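Local coordinates for protein translation factor SUI1 homolog (Pyrococcus horikoshii, PDB 5ZCY) that probably acts in translation initiation as an archaeal SUI1-family factor and may bind mRNA, at residues 35-40 with 71-76. Numbering follows the deposited sequence.
Sequences KVKTII and RIELQG
Thr38 pairs with Leu74, and Ile40 with Ile72, as hydrogen-bonded pairs of an antiparallel sheet; the strand directions differ by 154°. Each pair exchanges two backbone bonds, the straightest being Ile40 N to Ile72 O (171° at the hydrogen). Between them Ile39 faces Glu73 in a non-hydrogen-bonded pair, its CA 3.3 Å from Ile72 O in a CA-H...O contact. Where the strand 71-75 ends, Gly76 N donates to Val36 O along a more bent path, while Thr38 OG1 gives its hydrogen to a lone pair of Gly76 O at 2.7 Å. Beside the backbone N, this hydroxyl also receives a bond from His78 N, tying the turn after the strand to its neighbour.

On the face bearing Lys37, Ile39 and Glu73, the charged groups gather round Ile39. Lys37 NZ forms a salt bridge with Glu73 OE1 at 2.9 Å, from above the carboxylate plane. A second salt bridge, Arg71 NH2 to Glu73 OE2 at 3.0 Å, completes a Lys37-Glu73-Arg71 network in which the two carboxylate oxygens serve different cations. Glu73 OE2 lies at the edge of the Arg71 guanidinium, close to its plane, while NH2 approaches from above the carboxylate plane. Bent at chi3 (-50°), Arg71 lays one guanidinium face over Ile39 CG2, which sits 3.4 Å from the plane, offset toward the rim; its NH1 also forms a salt bridge with Glu29. Ile39 CD1 touches Glu73 CG at 3.7 Å.

On the other face, side chains pack against helix 50-61: Ile40 on Leu57, Ile72 on Ile53 and Ala54, Leu74 on Leu61. Both strands are interior in the five-stranded mixed sheet of the SUI1 family's alpha+beta fold; 36-41 is the middle one, between 71-75 and 24-30, and 71-75 lies between 36-41 and 65-68.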
ATOM      1  N   LYS A  35       7.062 -16.695   3.223  1.00 10.54           N
ATOM      2  CA  LYS A  35       7.078 -15.326   2.872  1.00 11.15           C
ATOM      3  C   LYS A  35       5.786 -14.669   3.192  1.00 10.99           C
ATOM      4  O   LYS A  35       4.776 -15.276   3.450  1.00 12.06           O
ATOM      5  CB  LYS A  35       7.299 -15.255   1.327  1.00 11.18           C
ATOM      6  CG  LYS A  35       8.542 -16.074   0.749  1.00 13.86           C
ATOM      7  CD  LYS A  35       9.805 -15.417   1.181  1.00 17.16           C
ATOM      8  CE  LYS A  35      10.860 -16.327   1.774  1.00 21.37           C
ATOM      9  NZ  LYS A  35      12.051 -15.437   2.126  1.00 20.77           N
ATOM     10  N   VAL A  36       5.823 -13.301   3.099  1.00  9.79           N
ATOM     11  CA  VAL A  36       4.649 -12.488   3.378  1.00 12.55           C
ATOM     12  C   VAL A  36       4.449 -11.467   2.283  1.00 10.88           C
ATOM     13  O   VAL A  36       5.362 -11.224   1.492  1.00 10.36           O
ATOM     14  CB  VAL A  36       4.582 -11.852   4.742  1.00 13.53           C
ATOM     15  CG1 VAL A  36       4.707 -12.933   5.875  1.00 15.69           C
ATOM     16  CG2 VAL A  36       5.628 -10.835   4.929  1.00 14.34           C
ATOM     17  N   LYS A  37       3.290 -10.857   2.285  1.00 10.14           N
ATOM     18  CA  LYS A  37       2.928  -9.800   1.346  1.00  9.67           C
ATOM     19  C   LYS A  37       2.309  -8.648   2.120  1.00  8.96           C
ATOM     20  O   LYS A  37       1.618  -8.843   3.115  1.00  9.63           O
ATOM     21  CB  LYS A  37       2.074 -10.221   0.231  1.00 12.32           C
ATOM     22  CG  LYS A  37       0.830 -10.876   0.603  1.00 14.83           C
ATOM     23  CD  LYS A  37       0.138 -11.463  -0.666  1.00 17.80           C
ATOM     24  CE  LYS A  37      -1.240 -11.975  -0.414  1.00 21.03           C
ATOM     25  NZ  LYS A  37      -1.753 -12.563  -1.727  1.00 21.43           N
ATOM     26  N   THR A  38       2.529  -7.441   1.621  1.00  8.58           N
ATOM     27  CA  THR A  38       1.967  -6.215   2.176  1.00  7.70           C
ATOM     28  C   THR A  38       0.750  -5.808   1.346  1.00  9.17           C
ATOM     29  O   THR A  38       0.888  -5.726   0.098  1.00 10.64           O
ATOM     30  CB  THR A  38       2.956  -5.105   2.172  1.00  8.47           C
ATOM     31  OG1 THR A  38       4.103  -5.442   2.918  1.00 10.23           O
ATOM     32  CG2 THR A  38       2.442  -3.765   2.713  1.00 10.69           C
ATOM     33  N   ILE A  39      -0.389  -5.588   1.992  1.00  8.98           N
ATOM     34  CA  ILE A  39      -1.600  -5.192   1.341  1.00  8.66           C
ATOM     35  C   ILE A  39      -1.853  -3.756   1.698  1.00  9.47           C
ATOM     36  O   ILE A  39      -1.743  -3.332   2.843  1.00  9.89           O
ATOM     37  CB  ILE A  39      -2.822  -6.020   1.828  1.00  9.48           C
ATOM     38  CG1 ILE A  39      -2.532  -7.524   1.806  1.00 10.08           C
ATOM     39  CG2 ILE A  39      -4.097  -5.610   1.131  1.00 10.48           C
ATOM     40  CD1 ILE A  39      -2.171  -8.021   0.445  1.00 12.39           C
ATOM     41  N   ILE A  40      -2.152  -2.970   0.628  1.00  8.83           N
ATOM     42  CA  ILE A  40      -2.606  -1.528   0.843  1.00  9.49           C
ATOM     43  C   ILE A  40      -4.064  -1.458   0.319  1.00  9.86           C
ATOM     44  O   ILE A  40      -4.315  -1.700  -0.896  1.00 10.59           O
ATOM     45  CB  ILE A  40      -1.714  -0.543   0.054  1.00  9.86           C
ATOM     46  CG1 ILE A  40      -0.270  -0.718   0.466  1.00 11.31           C
ATOM     47  CG2 ILE A  40      -2.200   0.856   0.285  1.00 10.83           C
ATOM     48  CD1 ILE A  40       0.668  -0.198  -0.617  1.00 17.82           C
ATOM     49  N   ARG A  71      -7.127  -3.397  -4.324  1.00 14.12           N
ATOM     50  CA  ARG A  71      -6.031  -3.402  -3.365  1.00 13.96           C
ATOM     51  C   ARG A  71      -4.699  -3.475  -4.085  1.00 12.28           C
ATOM     52  O   ARG A  71      -4.633  -3.929  -5.199  1.00 14.22           O
ATOM     53  CB  ARG A  71      -6.063  -4.626  -2.472  1.00 14.89           C
ATOM     54  CG  ARG A  71      -7.409  -4.987  -1.860  1.00 18.67           C
ATOM     55  CD  ARG A  71      -7.264  -6.071  -0.799  1.00 18.31           C
ATOM     56  NE  ARG A  71      -6.500  -7.261  -1.175  1.00 19.30           N
ATOM     57  CZ  ARG A  71      -6.201  -8.285  -0.331  1.00 17.46           C
ATOM     58  NH1 ARG A  71      -6.608  -8.228   0.934  1.00 20.78           N
ATOM     59  NH2 ARG A  71      -5.488  -9.306  -0.746  1.00 19.14           N
ATOM     60  N   ILE A  72      -3.623  -2.970  -3.466  1.00  9.74           N
ATOM     61  CA  ILE A  72      -2.286  -3.196  -3.958  1.00  9.96           C
ATOM     62  C   ILE A  72      -1.651  -4.252  -3.056  1.00  9.87           C
ATOM     63  O   ILE A  72      -1.774  -4.194  -1.841  1.00 10.65           O
ATOM     64  CB  ILE A  72      -1.468  -1.921  -3.898  1.00 10.25           C
ATOM     65  CG1 ILE A  72      -2.114  -0.844  -4.866  1.00 10.46           C
ATOM     66  CG2 ILE A  72       0.014  -2.138  -4.200  1.00  9.37           C
ATOM     67  CD1 ILE A  72      -1.537   0.523  -4.788  1.00 11.87           C
ATOM     68  N   GLU A  73      -0.993  -5.214  -3.697  1.00  9.57           N
ATOM     69  CA  GLU A  73      -0.244  -6.278  -3.019  1.00  9.78           C
ATOM     70  C   GLU A  73       1.184  -6.189  -3.369  1.00 10.86           C
ATOM     71  O   GLU A  73       1.545  -6.117  -4.567  1.00 13.43           O
ATOM     72  CB  GLU A  73      -0.807  -7.674  -3.360  1.00 12.03           C
ATOM     73  CG  GLU A  73      -2.270  -7.817  -3.234  1.00 13.61           C
ATOM     74  CD  GLU A  73      -2.741  -9.300  -3.301  1.00 17.18           C
ATOM     75  OE1 GLU A  73      -1.888 -10.190  -3.392  1.00 20.84           O
ATOM     76  OE2 GLU A  73      -4.002  -9.468  -3.302  1.00 24.89           O
ATOM     77  N   LEU A  74       2.064  -6.155  -2.396  1.00  9.76           N
ATOM     78  CA  LEU A  74       3.514  -6.089  -2.577  1.00  9.50           C
ATOM     79  C   LEU A  74       4.187  -7.302  -1.989  1.00 10.93           C
ATOM     80  O   LEU A  74       3.822  -7.742  -0.876  1.00 10.34           O
ATOM     81  CB  LEU A  74       4.156  -4.863  -1.931  1.00  9.72           C
ATOM     82  CG  LEU A  74       3.565  -3.532  -2.382  1.00 11.39           C
ATOM     83  CD1 LEU A  74       4.120  -2.398  -1.586  1.00 13.53           C
ATOM     84  CD2 LEU A  74       3.839  -3.288  -3.855  1.00 13.68           C
ATOM     85  N   GLN A  75       5.172  -7.863  -2.670  1.00 10.10           N
ATOM     86  CA  GLN A  75       5.971  -8.963  -2.120  1.00 11.12           C
ATOM     87  C   GLN A  75       6.833  -8.466  -0.957  1.00 10.64           C
ATOM     88  O   GLN A  75       7.532  -7.462  -1.127  1.00 12.23           O
ATOM     89  CB  GLN A  75       6.941  -9.415  -3.220  1.00 13.02           C
ATOM     90  CG  GLN A  75       8.063 -10.321  -2.828  1.00 18.38           C
ATOM     91  CD  GLN A  75       9.078 -10.547  -3.904  1.00 18.85           C
ATOM     92  OE1 GLN A  75       9.411  -9.720  -4.806  1.00 18.57           O
ATOM     93  NE2 GLN A  75       9.686 -11.699  -3.796  1.00 23.09           N
ATOM     94  N   GLY A  76       6.737  -9.108   0.166  1.00  9.56           N
ATOM     95  CA  GLY A  76       7.467  -8.771   1.373  1.00  9.94           C
ATOM     96  C   GLY A  76       6.746  -7.893   2.309  1.00 10.42           C
ATOM     97  O   GLY A  76       5.652  -7.450   1.955  1.00 11.85           O
TER